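Local coordinates for glycosyl hydrolases family 31 family protein (Aspergillus niger, PDB 6DRU), which catalyses the release of alpha-xylose from the non-reducing terminal glucose of xyloglucan oligosaccharides, as an alpha-xylosidase of glycoside hydrolase family 31, at residues F550-R555 and Y643-R648; Y593-Y598 and E711-N716. All blocks are in the same frame, centred on the assembly; numbering follows the deposited sequence.

How the contacts relate
Following the chain from the N terminus, the residues at the barrel strand 554-555 come first, and helices 582-594 and 596-609 meet at 593-598. The chain then enters the C-terminal antiparallel sheet, where 643-648 returns to 550-555 and closes contact 1. Past the remaining strands, 711-716 near the C terminus comes back to 593-598 and closes contact 2. The segments alternate, so the two loops cross. Contact 1 ties the sheet to the barrel, while contact 2 ties the chain's end to the helices after the last barrel strand. They join at Y598, whose hydroxyl reaches the backbone of 643-648.

Contact 1. Residues F550-R555 and Y643-R648; sequences FLPFMR and YMFGPR
Two torsions aim alternate residues of strand 643-645 at F550-P552: Y643 holds CG between its backbone N and carbonyl carbon (chi1 64°), whereas F645 swings CG opposite its N (chi1 -174°). The place is the seam between the TIM barrel and the C-terminal antiparallel sheet, where the chain runs into barrel strand 554-555. The Y643 hydroxyl points at F550 O, which lies at the ring's edge and in its plane. Y643 OH is modelled 2.4 Å from F550 O, too short to trust as a length at this resolution, though the placement fits a hydrogen bond. W547 NE1 also bonds this hydroxyl, so the phenol is gripped from the helix that leads into the segment as well.

F645 uses its ring differently. One face lies under the F550-L551 peptide, with F550 C 3.6 Å above the ring plane and over the centre, and L551 N equally high but nearer the rim. On the rim, F645 CD2 approaches the edge of the F550 ring and sits 4.0 Å from F550 CB. L551 crosses Y643 at about a right angle and brings CD2 to 3.7 Å from Y643 OH. Every touching residue is buried, and R592 satisfies the carbonyls of L551 and P552 through NH1 and NH2.

Beyond the seam, M554 pairs with I253 of the parallel barrel strand 252-254, and R555 makes a cation-pi contact with W484 of the xylose pocket. At the far rim of the F645 ring, F645 CE1 meets P552 CD at 4.0 Å.

Contact 2. Residues Y593-Y598 and E711-N716; sequences YQLGAY and ELLSGN
L712 sets a methyl over the Y598 ring: L712 CD1 lies 4.3 Å from the centroid of that ring and 18° off the normal, a CH-pi contact over one face. Here the C-terminal tail packs on the helices that follow strand 554-555 of the family 31 TIM barrel, with residues 711-716, which run on from the short helix 709-712, laid against the joint between helices 582-594 and 596-609. Chi1 of 82° sets L712 CG between the backbone N and the carbonyl carbon, and chi2 of 89° then turns CD1 over the ring.

L712 CD1 also meets L595 CD2 at 4.2 Å, and L713 CD1 reaches that L595 methyl from its own branch. The other branch of L713 reaches Q594: L713 CD2 packs beside the amide end of the extended glutamine, 3.3 Å from Q594 NE2, at the exposed border. On helix 596-609, A597 CB rests against carbonyl oxygens, 3.5 Å from L713 O and a little farther from S714 O. Backbones come close here too, with the CA atoms of Y598 and G715 only 4.4 Å apart.

In the next shell, L595 is both the first residue to leave helix 582-594 and the N-cap position of helix 596-609, and its side chain also touches F550. The Y598 hydroxyl probably bonds F645 O and R648 N, which holds the ring under L712 at its polar end. L713 leans on W680, and G715 O is bonded by S601 OG on helix 596-609.

The chain leaves helical geometry at G715, where phi is positive. S714 forms an ST turn here, S714 OG accepting from N716 N at 3.3 Å.

Contact 1. Residues F550-R555 and Y643-R648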
loop_
_atom_site.group_PDB
_atom_site.type_symbol
_atom_site.label_atom_id
_atom_site.label_comp_id
_atom_site.label_asym_id
_atom_site.label_seq_id
_atom_site.Cartn_x
_atom_site.Cartn_y
_atom_site.Cartn_z
ATOM N N PHE A 550 -24.149 33.182 -30.140
ATOM C CA PHE A 550 -23.774 32.145 -31.091
ATOM C C PHE A 550 -23.070 30.997 -30.378
ATOM O O PHE A 550 -21.988 30.562 -30.786
ATOM C CB PHE A 550 -22.900 32.742 -32.195
ATOM C CG PHE A 550 -23.542 33.905 -32.897
ATOM C CD1 PHE A 550 -24.358 33.700 -33.997
ATOM C CD2 PHE A 550 -23.342 35.201 -32.447
ATOM C CE1 PHE A 550 -24.957 34.765 -34.639
ATOM C CE2 PHE A 550 -23.938 36.270 -33.085
ATOM C CZ PHE A 550 -24.747 36.052 -34.183
ATOM N N LEU A 551 -23.687 30.506 -29.313
ATOM C CA LEU A 551 -23.250 29.353 -28.543
ATOM C C LEU A 551 -24.434 28.421 -28.363
ATOM O O LEU A 551 -25.587 28.835 -28.527
ATOM C CB LEU A 551 -22.697 29.767 -27.171
ATOM C CG LEU A 551 -21.302 30.385 -27.154
ATOM C CD1 LEU A 551 -20.934 30.824 -25.748
ATOM C CD2 LEU A 551 -20.286 29.391 -27.691
ATOM N N PRO A 552 -24.186 27.141 -28.058
ATOM C CA PRO A 552 -25.306 26.199 -27.906
ATOM C C PRO A 552 -26.367 26.666 -26.927
ATOM O O PRO A 552 -27.556 26.400 -27.141
ATOM C CB PRO A 552 -24.612 24.919 -27.426
ATOM C CG PRO A 552 -23.261 24.994 -28.049
ATOM C CD PRO A 552 -22.882 26.453 -27.997
ATOM N N PHE A 553 -25.977 27.371 -25.868
ATOM C CA PHE A 553 -26.924 27.962 -24.935
ATOM C C PHE A 553 -26.442 29.354 -24.561
ATOM O O PHE A 553 -25.271 29.537 -24.219
ATOM C CB PHE A 553 -27.092 27.096 -23.678
ATOM C CG PHE A 553 -27.778 25.785 -23.938
ATOM C CD1 PHE A 553 -29.161 25.694 -23.908
ATOM C CD2 PHE A 553 -27.042 24.644 -24.218
ATOM C CE1 PHE A 553 -29.799 24.489 -24.152
ATOM C CE2 PHE A 553 -27.673 23.439 -24.462
ATOM C CZ PHE A 553 -29.052 23.361 -24.429
ATOM N N MET A 554 -27.342 30.329 -24.635
ATOM C CA MET A 554 -27.030 31.713 -24.303
ATOM C C MET A 554 -27.436 31.965 -22.856
ATOM O O MET A 554 -28.629 31.995 -22.535
ATOM C CB MET A 554 -27.744 32.674 -25.250
ATOM C CG MET A 554 -27.324 34.124 -25.091
ATOM S SD MET A 554 -28.451 35.269 -25.904
ATOM C CE MET A 554 -27.657 36.831 -25.543
ATOM N N ARG A 555 -26.446 32.140 -21.983
ATOM C CA ARG A 555 -26.698 32.349 -20.564
ATOM C C ARG A 555 -25.681 33.334 -20.011
ATOM O O ARG A 555 -24.483 33.222 -20.292
ATOM C CB ARG A 555 -26.639 31.030 -19.783
ATOM C CG ARG A 555 -26.369 31.198 -18.293
ATOM C CD ARG A 555 -26.391 29.862 -17.562
ATOM N NE ARG A 555 -25.698 29.924 -16.276
ATOM C CZ ARG A 555 -24.389 29.740 -16.130
ATOM N NH1 ARG A 555 -23.642 29.484 -17.194
ATOM N NH2 ARG A 555 -23.827 29.811 -14.930
ATOM N N TYR A 643 -14.871 29.457 -35.217
ATOM C CA TYR A 643 -15.566 28.183 -35.327
ATOM C C TYR A 643 -16.814 28.366 -36.173
ATOM O O TYR A 643 -17.297 29.483 -36.372
ATOM C CB TYR A 643 -15.944 27.626 -33.951
ATOM C CG TYR A 643 -16.933 28.481 -33.191
ATOM C CD1 TYR A 643 -16.507 29.567 -32.438
ATOM C CD2 TYR A 643 -18.293 28.194 -33.220
ATOM C CE1 TYR A 643 -17.407 30.349 -31.741
ATOM C CE2 TYR A 643 -19.200 28.969 -32.527
ATOM C CZ TYR A 643 -18.752 30.045 -31.788
ATOM O OH TYR A 643 -19.651 30.822 -31.093
ATOM N N MET A 644 -17.330 27.245 -36.665
ATOM C CA MET A 644 -18.602 27.219 -37.371
ATOM C C MET A 644 -19.704 26.897 -36.368
ATOM O O MET A 644 -19.724 25.804 -35.791
ATOM C CB MET A 644 -18.574 26.190 -38.501
ATOM C CG MET A 644 -17.663 26.568 -39.667
ATOM S SD MET A 644 -18.299 27.889 -40.721
ATOM C CE MET A 644 -19.742 27.105 -41.437
ATOM N N PHE A 645 -20.612 27.845 -36.155
ATOM C CA PHE A 645 -21.785 27.621 -35.312
ATOM C C PHE A 645 -22.905 27.119 -36.211
ATOM O O PHE A 645 -23.590 27.902 -36.872
ATOM C CB PHE A 645 -22.178 28.896 -34.576
ATOM C CG PHE A 645 -23.283 28.700 -33.584
ATOM C CD1 PHE A 645 -23.122 27.840 -32.513
ATOM C CD2 PHE A 645 -24.483 29.376 -33.721
ATOM C CE1 PHE A 645 -24.138 27.655 -31.598
ATOM C CE2 PHE A 645 -25.503 29.195 -32.807
ATOM C CZ PHE A 645 -25.329 28.335 -31.744
ATOM N N GLY A 646 -23.090 25.804 -36.237
ATOM C CA GLY A 646 -23.951 25.179 -37.209
ATOM C C GLY A 646 -23.255 25.095 -38.552
ATOM O O GLY A 646 -22.064 25.402 -38.678
ATOM N N PRO A 647 -23.985 24.682 -39.591
ATOM C CA PRO A 647 -23.356 24.502 -40.907
ATOM C C PRO A 647 -23.161 25.784 -41.701
ATOM O O PRO A 647 -22.441 25.755 -42.709
ATOM C CB PRO A 647 -24.332 23.561 -41.626
ATOM C CG PRO A 647 -25.653 23.884 -41.028
ATOM C CD PRO A 647 -25.386 24.223 -39.580
ATOM N N ARG A 648 -23.751 26.904 -41.289
ATOM C CA ARG A 648 -23.750 28.102 -42.117
ATOM C C ARG A 648 -23.040 29.301 -41.503
ATOM O O ARG A 648 -22.533 30.136 -42.251
ATOM C CB ARG A 648 -25.191 28.514 -42.464
ATOM C CG ARG A 648 -26.015 27.413 -43.112
ATOM C CD ARG A 648 -25.717 27.297 -44.600
ATOM N NE ARG A 648 -26.355 26.129 -45.204
ATOM C CZ ARG A 648 -27.415 26.187 -46.005
ATOM N NH1 ARG A 648 -27.955 27.359 -46.309
ATOM N NH2 ARG A 648 -27.931 25.073 -46.510
#

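Contact 2. Residues Y593-Y598 and E711-N716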
loop_
_atom_site.group_PDB
_atom_site.type_symbol
_atom_site.label_atom_id
_atom_site.label_comp_id
_atom_site.label_asym_id
_atom_site.label_seq_id
_atom_site.Cartn_x
_atom_site.Cartn_y
_atom_site.Cartn_z
ATOM N N TYR A 593 -33.476 34.899 -30.178
ATOM C CA TYR A 593 -34.785 34.328 -30.476
ATOM C C TYR A 593 -35.042 34.263 -31.975
ATOM O O TYR A 593 -35.793 33.396 -32.435
ATOM C CB TYR A 593 -35.886 35.131 -29.781
ATOM C CG TYR A 593 -35.911 34.947 -28.283
ATOM C CD1 TYR A 593 -36.431 33.791 -27.718
ATOM C CD2 TYR A 593 -35.412 35.925 -27.433
ATOM C CE1 TYR A 593 -36.455 33.613 -26.350
ATOM C CE2 TYR A 593 -35.431 35.756 -26.062
ATOM C CZ TYR A 593 -35.955 34.597 -25.526
ATOM O OH TYR A 593 -35.980 34.418 -24.161
ATOM N N GLN A 594 -34.435 35.166 -32.749
ATOM C CA GLN A 594 -34.594 35.120 -34.199
ATOM C C GLN A 594 -33.888 33.913 -34.802
ATOM O O GLN A 594 -34.291 33.424 -35.863
ATOM C CB GLN A 594 -34.074 36.414 -34.825
ATOM C CG GLN A 594 -34.472 36.605 -36.281
ATOM C CD GLN A 594 -33.953 37.908 -36.858
ATOM O OE1 GLN A 594 -33.345 38.715 -36.153
ATOM N NE2 GLN A 594 -34.195 38.122 -38.146
ATOM N N LEU A 595 -32.843 33.417 -34.140
ATOM C CA LEU A 595 -32.118 32.236 -34.582
ATOM C C LEU A 595 -32.741 30.941 -34.067
ATOM O O LEU A 595 -32.090 29.891 -34.117
ATOM C CB LEU A 595 -30.654 32.322 -34.142
ATOM C CG LEU A 595 -29.787 33.385 -34.819
ATOM C CD1 LEU A 595 -28.621 33.782 -33.924
ATOM C CD2 LEU A 595 -29.287 32.892 -36.170
ATOM N N GLY A 596 -33.983 30.996 -33.577
ATOM C CA GLY A 596 -34.583 29.825 -32.954
ATOM C C GLY A 596 -34.746 28.653 -33.904
ATOM O O GLY A 596 -34.490 27.504 -33.534
ATOM N N ALA A 597 -35.180 28.924 -35.137
ATOM C CA ALA A 597 -35.320 27.852 -36.117
ATOM C C ALA A 597 -33.967 27.236 -36.450
ATOM O O ALA A 597 -33.846 26.011 -36.579
ATOM C CB ALA A 597 -35.999 28.378 -37.382
ATOM N N TYR A 598 -32.939 28.074 -36.600
ATOM C CA TYR A 598 -31.595 27.571 -36.862
ATOM C C TYR A 598 -31.070 26.765 -35.679
ATOM O O TYR A 598 -30.444 25.715 -35.862
ATOM C CB TYR A 598 -30.665 28.742 -37.173
ATOM C CG TYR A 598 -29.280 28.357 -37.635
ATOM C CD1 TYR A 598 -29.068 27.842 -38.907
ATOM C CD2 TYR A 598 -28.181 28.534 -36.807
ATOM C CE1 TYR A 598 -27.801 27.502 -39.336
ATOM C CE2 TYR A 598 -26.911 28.197 -37.226
ATOM C CZ TYR A 598 -26.726 27.682 -38.491
ATOM O OH TYR A 598 -25.461 27.347 -38.912
ATOM N N GLU A 711 -32.301 31.685 -45.686
ATOM C CA GLU A 711 -32.414 30.230 -45.628
ATOM C C GLU A 711 -31.952 29.690 -44.282
ATOM O O GLU A 711 -32.600 28.805 -43.711
ATOM C CB GLU A 711 -31.584 29.573 -46.729
ATOM C CG GLU A 711 -31.450 30.356 -48.008
ATOM C CD GLU A 711 -30.445 29.721 -48.949
ATOM O OE1 GLU A 711 -30.803 28.741 -49.636
ATOM O OE2 GLU A 711 -29.286 30.186 -48.980
ATOM N N LEU A 712 -30.832 30.201 -43.766
ATOM C CA LEU A 712 -30.349 29.739 -42.469
ATOM C C LEU A 712 -31.302 30.135 -41.352
ATOM O O LEU A 712 -31.468 29.382 -40.385
ATOM C CB LEU A 712 -28.933 30.271 -42.214
ATOM C CG LEU A 712 -28.673 31.680 -41.673
ATOM C CD1 LEU A 712 -28.647 31.702 -40.151
ATOM C CD2 LEU A 712 -27.368 32.221 -42.236
ATOM N N LEU A 713 -31.950 31.296 -41.471
ATOM C CA LEU A 713 -32.977 31.671 -40.510
ATOM C C LEU A 713 -34.213 30.789 -40.622
ATOM O O LEU A 713 -35.022 30.756 -39.689
ATOM C CB LEU A 713 -33.361 33.140 -40.698
ATOM C CG LEU A 713 -32.807 34.143 -39.684
ATOM C CD1 LEU A 713 -31.292 34.100 -39.641
ATOM C CD2 LEU A 713 -33.291 35.546 -40.008
ATOM N N SER A 714 -34.375 30.073 -41.740
ATOM C CA SER A 714 -35.506 29.170 -41.909
ATOM C C SER A 714 -35.282 27.815 -41.250
ATOM O O SER A 714 -36.259 27.123 -40.944
ATOM C CB SER A 714 -35.803 28.962 -43.396
ATOM O OG SER A 714 -34.920 28.003 -43.952
ATOM N N GLY A 715 -34.025 27.425 -41.023
ATOM C CA GLY A 715 -33.682 26.156 -40.435
ATOM C C GLY A 715 -33.344 25.065 -41.437
ATOM O O GLY A 715 -32.607 24.132 -41.095
ATOM N N ASN A 716 -33.867 25.154 -42.663
ATOM C CA ASN A 716 -33.584 24.153 -43.693
ATOM C C ASN A 716 -32.139 24.315 -44.152
ATOM O O ASN A 716 -31.831 24.968 -45.149
ATOM C CB ASN A 716 -34.551 24.269 -44.865
ATOM C CG ASN A 716 -35.999 24.170 -44.440
ATOM O OD1 ASN A 716 -36.332 24.396 -43.275
ATOM N ND2 ASN A 716 -36.867 23.803 -45.375
#